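Local coordinates for integron gene cassette protein HFX_CASS2 (PDB 3FXH) that is of unknown function, an all-helical product of a mobile integron gene cassette that assembles as a pair of identical subunits, at residues His26-Arg40 / Thr73-Glu87. Numbering follows the deposited sequence.
Sequences HATSAVHEIIREICR and TIKLYYLADSSPLFE
E33 reaches out from helix 24-43 and takes three backbone N-H groups of the loop that leads to helix 88-102. Its CG stands anti to the backbone N (chi1 162°) and the chain runs on extended, which carries the carboxylate to the backbone of Y77-L79. OE1 accepts from Y78 N (2.8 Å) and weakly from L79 N; OE2 accepts from Y77 N (2.8 Å), both main donors on the syn side but tilted from the carboxylate plane. R36 NH2 meets OE2 on its anti side, from the same face as Y77 N, and also binds K75 O, edge-on to the guanidinium. R36 NE clamps E37 OE2, while E37 OE1 receives R40 NH1 and, from above the carboxylate plane, the nearly straight bond of K75 N (2.9 Å, 176°). With a glutamine in place of E37, R40 would probably lose its carboxylate mate in this network, and R36 would keep E33 but lose the charged partner of its NE.

Packing is tightest on the buried side, where L79 CD1 presses on I34 CG1 at 3.2 Å and the A30 methyl meets Y78 CB; I94 of helix 88-102 touches both A30 and I34. The Y78 ring lies over the backbone at S29-A30 and turns its edge to the face of H26, a T-shaped pair with planes at 81°. E87 stacks its CG and carboxylate on the opposite face of that imidazole, whose NE2 donates to L85 O (2.7 Å) and whose ND1 is hydrogen-bonded to T90 OG1. T73, K75 and Y77 form the solvent side, held by polar bonds rather than close carbon packing: R40 NH1 holds T73 O, a water links NH2 to that oxygen, and NE is hydrogen-bonded to G111 O of the second subunit. Carboxylates accepting backbone N-H groups thus tie an interhelical loop along a helix of an all-helical fold, within two i to i+3 salt bridges joined by R36-E37.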
# COMPACT_ATOMS: atom_id res chain seq x y z
N HIS A 26 17.30 -2.93 -2.57
CA HIS A 26 16.67 -4.10 -3.18
C HIS A 26 15.40 -4.49 -2.41
O HIS A 26 14.32 -4.65 -2.99
CB HIS A 26 17.67 -5.27 -3.19
CG HIS A 26 17.24 -6.45 -4.01
ND1 HIS A 26 16.47 -7.47 -3.49
CD2 HIS A 26 17.49 -6.78 -5.30
CE1 HIS A 26 16.25 -8.37 -4.43
NE2 HIS A 26 16.86 -7.97 -5.54
N ALA A 27 15.53 -4.64 -1.09
CA ALA A 27 14.42 -5.08 -0.25
C ALA A 27 13.24 -4.11 -0.31
O ALA A 27 12.08 -4.52 -0.36
CB ALA A 27 14.89 -5.28 1.18
N THR A 28 13.54 -2.82 -0.28
CA THR A 28 12.52 -1.78 -0.42
C THR A 28 11.72 -1.89 -1.74
O THR A 28 10.49 -1.84 -1.76
CB THR A 28 13.17 -0.41 -0.28
OG1 THR A 28 13.70 -0.29 1.04
CG2 THR A 28 12.16 0.71 -0.53
N SER A 29 12.45 -2.01 -2.84
CA SER A 29 11.82 -2.17 -4.14
C SER A 29 11.01 -3.44 -4.21
O SER A 29 9.97 -3.47 -4.88
CB SER A 29 12.89 -2.19 -5.24
OG SER A 29 13.48 -0.91 -5.33
N ALA A 30 11.49 -4.49 -3.55
CA ALA A 30 10.77 -5.76 -3.53
C ALA A 30 9.43 -5.61 -2.80
O ALA A 30 8.41 -6.15 -3.24
CB ALA A 30 11.61 -6.85 -2.86
N VAL A 31 9.44 -4.86 -1.70
CA VAL A 31 8.23 -4.65 -0.90
C VAL A 31 7.26 -3.73 -1.64
O VAL A 31 6.05 -3.94 -1.61
CB VAL A 31 8.54 -4.10 0.53
CG1 VAL A 31 7.25 -3.66 1.23
CG2 VAL A 31 9.25 -5.15 1.37
N HIS A 32 7.78 -2.73 -2.33
CA HIS A 32 6.93 -1.89 -3.18
C HIS A 32 6.28 -2.76 -4.26
O HIS A 32 5.12 -2.59 -4.61
CB HIS A 32 7.72 -0.74 -3.82
CG HIS A 32 7.96 0.42 -2.91
ND1 HIS A 32 7.84 1.73 -3.32
CD2 HIS A 32 8.30 0.47 -1.60
CE1 HIS A 32 8.12 2.54 -2.30
NE2 HIS A 32 8.40 1.80 -1.25
N GLU A 33 7.05 -3.72 -4.77
CA GLU A 33 6.54 -4.66 -5.75
C GLU A 33 5.43 -5.55 -5.20
O GLU A 33 4.45 -5.84 -5.88
CB GLU A 33 7.68 -5.52 -6.30
CG GLU A 33 7.20 -6.78 -6.98
CD GLU A 33 8.27 -7.38 -7.87
OE1 GLU A 33 8.87 -8.40 -7.48
OE2 GLU A 33 8.50 -6.82 -8.96
N ILE A 34 5.60 -6.02 -3.97
CA ILE A 34 4.54 -6.81 -3.37
C ILE A 34 3.25 -6.01 -3.29
O ILE A 34 2.19 -6.49 -3.65
CB ILE A 34 4.91 -7.30 -1.96
CG1 ILE A 34 6.03 -8.34 -2.04
CG2 ILE A 34 3.69 -7.90 -1.27
CD1 ILE A 34 6.74 -8.58 -0.70
N ILE A 35 3.35 -4.79 -2.78
CA ILE A 35 2.16 -3.94 -2.66
C ILE A 35 1.49 -3.77 -4.02
O ILE A 35 0.28 -3.96 -4.15
CB ILE A 35 2.47 -2.58 -2.01
CG1 ILE A 35 2.94 -2.79 -0.56
CG2 ILE A 35 1.22 -1.66 -2.07
CD1 ILE A 35 3.31 -1.50 0.19
N ARG A 36 2.27 -3.45 -5.04
CA ARG A 36 1.74 -3.31 -6.40
C ARG A 36 0.99 -4.56 -6.88
O ARG A 36 -0.12 -4.47 -7.38
CB ARG A 36 2.87 -2.97 -7.39
CG ARG A 36 2.41 -2.88 -8.86
CD ARG A 36 3.59 -2.89 -9.82
NE ARG A 36 4.16 -4.23 -9.96
CZ ARG A 36 5.45 -4.51 -9.80
NH1 ARG A 36 6.30 -3.55 -9.47
NH2 ARG A 36 5.89 -5.75 -9.97
N GLU A 37 1.60 -5.74 -6.73
CA GLU A 37 0.98 -6.96 -7.24
C GLU A 37 -0.24 -7.40 -6.43
O GLU A 37 -1.18 -7.96 -6.96
CB GLU A 37 2.02 -8.08 -7.32
CG GLU A 37 3.07 -7.77 -8.37
CD GLU A 37 2.46 -7.63 -9.77
OE1 GLU A 37 1.69 -8.54 -10.19
OE2 GLU A 37 2.73 -6.61 -10.44
N ILE A 38 -0.23 -7.12 -5.13
CA ILE A 38 -1.40 -7.42 -4.33
C ILE A 38 -2.52 -6.49 -4.76
O ILE A 38 -3.67 -6.92 -4.90
CB ILE A 38 -1.13 -7.30 -2.82
CG1 ILE A 38 -0.18 -8.41 -2.36
CG2 ILE A 38 -2.43 -7.41 -2.03
CD1 ILE A 38 0.15 -8.32 -0.84
N CYS A 39 -2.20 -5.21 -4.99
CA CYS A 39 -3.23 -4.31 -5.52
C CYS A 39 -3.84 -4.88 -6.80
O CYS A 39 -5.05 -4.86 -6.96
CB CYS A 39 -2.70 -2.90 -5.75
SG CYS A 39 -2.45 -1.97 -4.22
N ARG A 40 -3.00 -5.37 -7.71
CA ARG A 40 -3.54 -6.01 -8.93
C ARG A 40 -4.46 -7.18 -8.61
O ARG A 40 -5.51 -7.33 -9.22
CB ARG A 40 -2.43 -6.52 -9.85
CG ARG A 40 -1.51 -5.45 -10.41
CD ARG A 40 -0.50 -6.11 -11.33
NE ARG A 40 -1.16 -6.63 -12.54
CZ ARG A 40 -0.74 -7.69 -13.23
NH1 ARG A 40 0.34 -8.35 -12.83
NH2 ARG A 40 -1.41 -8.10 -14.31
N THR A 73 -0.56 -14.60 -13.80
CA THR A 73 -0.76 -13.17 -14.01
C THR A 73 0.22 -12.31 -13.23
O THR A 73 0.54 -11.20 -13.66
CB THR A 73 -2.20 -12.72 -13.67
OG1 THR A 73 -2.46 -12.94 -12.28
CG2 THR A 73 -3.23 -13.50 -14.52
N ILE A 74 0.70 -12.83 -12.11
CA ILE A 74 1.55 -12.05 -11.19
C ILE A 74 2.90 -11.70 -11.81
O ILE A 74 3.52 -12.54 -12.47
CB ILE A 74 1.75 -12.76 -9.82
CG1 ILE A 74 2.11 -11.75 -8.73
CG2 ILE A 74 2.79 -13.89 -9.91
CD1 ILE A 74 1.95 -12.30 -7.32
N LYS A 75 3.33 -10.45 -11.62
CA LYS A 75 4.61 -9.97 -12.15
C LYS A 75 5.56 -9.64 -11.02
O LYS A 75 5.39 -8.62 -10.34
CB LYS A 75 4.42 -8.72 -13.01
CG LYS A 75 3.73 -8.97 -14.33
CD LYS A 75 3.85 -7.76 -15.24
CE LYS A 75 3.40 -8.08 -16.65
NZ LYS A 75 3.55 -6.90 -17.55
N LEU A 76 6.57 -10.50 -10.82
CA LEU A 76 7.51 -10.33 -9.72
C LEU A 76 8.95 -10.24 -10.20
O LEU A 76 9.64 -11.25 -10.30
CB LEU A 76 7.37 -11.49 -8.73
CG LEU A 76 6.01 -11.57 -8.04
CD1 LEU A 76 5.74 -12.97 -7.52
CD2 LEU A 76 5.90 -10.53 -6.93
N TYR A 77 9.41 -9.03 -10.48
CA TYR A 77 10.78 -8.85 -10.96
C TYR A 77 11.80 -9.12 -9.86
O TYR A 77 12.91 -9.57 -10.14
CB TYR A 77 10.97 -7.46 -11.57
CG TYR A 77 10.11 -7.24 -12.79
CD1 TYR A 77 10.52 -7.69 -14.04
CD2 TYR A 77 8.88 -6.60 -12.70
CE1 TYR A 77 9.74 -7.51 -15.16
CE2 TYR A 77 8.10 -6.40 -13.82
CZ TYR A 77 8.53 -6.86 -15.04
OH TYR A 77 7.76 -6.67 -16.16
N TYR A 78 11.42 -8.86 -8.61
CA TYR A 78 12.32 -9.10 -7.49
C TYR A 78 12.13 -10.46 -6.83
O TYR A 78 13.09 -11.10 -6.42
CB TYR A 78 12.19 -8.00 -6.45
CG TYR A 78 12.72 -6.67 -6.92
CD1 TYR A 78 11.89 -5.77 -7.58
CD2 TYR A 78 14.05 -6.32 -6.73
CE1 TYR A 78 12.37 -4.56 -8.03
CE2 TYR A 78 14.54 -5.10 -7.17
CZ TYR A 78 13.69 -4.23 -7.82
OH TYR A 78 14.15 -3.01 -8.26
N LEU A 79 10.87 -10.90 -6.71
CA LEU A 79 10.56 -12.02 -5.82
C LEU A 79 10.32 -13.37 -6.51
O LEU A 79 10.07 -14.37 -5.84
CB LEU A 79 9.38 -11.65 -4.91
CG LEU A 79 9.74 -10.43 -4.05
CD1 LEU A 79 8.51 -9.70 -3.58
CD2 LEU A 79 10.63 -10.83 -2.88
N ALA A 80 10.41 -13.39 -7.84
CA ALA A 80 10.34 -14.64 -8.59
C ALA A 80 11.71 -15.31 -8.59
O ALA A 80 12.69 -14.73 -9.03
CB ALA A 80 9.87 -14.39 -10.02
N ASP A 81 11.79 -16.54 -8.10
CA ASP A 81 13.08 -17.23 -8.02
C ASP A 81 13.69 -17.51 -9.39
O ASP A 81 14.85 -17.90 -9.49
CB ASP A 81 12.97 -18.52 -7.20
CG ASP A 81 11.98 -19.51 -7.79
OD1 ASP A 81 11.43 -19.23 -8.87
OD2 ASP A 81 11.76 -20.57 -7.16
N SER A 82 12.91 -17.30 -10.45
CA SER A 82 13.40 -17.46 -11.81
C SER A 82 13.81 -16.11 -12.40
O SER A 82 14.23 -16.03 -13.56
CB SER A 82 12.34 -18.12 -12.71
OG SER A 82 11.36 -17.17 -13.11
N SER A 83 13.67 -15.06 -11.60
CA SER A 83 14.14 -13.75 -12.01
C SER A 83 15.61 -13.58 -11.68
O SER A 83 16.05 -13.98 -10.60
CB SER A 83 13.34 -12.65 -11.33
OG SER A 83 13.96 -11.39 -11.54
N PRO A 84 16.38 -12.97 -12.60
CA PRO A 84 17.80 -12.69 -12.37
C PRO A 84 17.98 -11.68 -11.24
O PRO A 84 19.09 -11.54 -10.71
CB PRO A 84 18.25 -12.09 -13.71
CG PRO A 84 16.98 -11.57 -14.32
CD PRO A 84 15.97 -12.60 -13.96
N LEU A 85 16.91 -10.97 -10.89
CA LEU A 85 16.94 -9.99 -9.81
C LEU A 85 16.66 -10.63 -8.45
O LEU A 85 16.74 -9.96 -7.42
CB LEU A 85 15.90 -8.89 -10.05
CG LEU A 85 16.36 -7.56 -10.66
CD1 LEU A 85 15.17 -6.67 -10.95
CD2 LEU A 85 17.33 -6.87 -9.71
N PHE A 86 16.32 -11.91 -8.46
CA PHE A 86 15.98 -12.61 -7.23
C PHE A 86 17.19 -12.69 -6.30
O PHE A 86 18.30 -13.02 -6.74
CB PHE A 86 15.45 -14.02 -7.52
CG PHE A 86 15.17 -14.83 -6.29
CD1 PHE A 86 13.98 -14.68 -5.60
CD2 PHE A 86 16.10 -15.75 -5.82
CE1 PHE A 86 13.72 -15.42 -4.47
CE2 PHE A 86 15.84 -16.49 -4.68
CZ PHE A 86 14.65 -16.33 -4.00
N GLU A 87 16.97 -12.39 -5.03
CA GLU A 87 18.01 -12.52 -4.01
C GLU A 87 17.42 -13.20 -2.78
O GLU A 87 16.45 -12.71 -2.20
CB GLU A 87 18.61 -11.16 -3.65
CG GLU A 87 19.18 -10.43 -4.86
CD GLU A 87 20.03 -9.23 -4.49
OE1 GLU A 87 20.12 -8.89 -3.29
OE2 GLU A 87 20.62 -8.62 -5.41
O HOH W 1 -0.26 -10.26 -16.19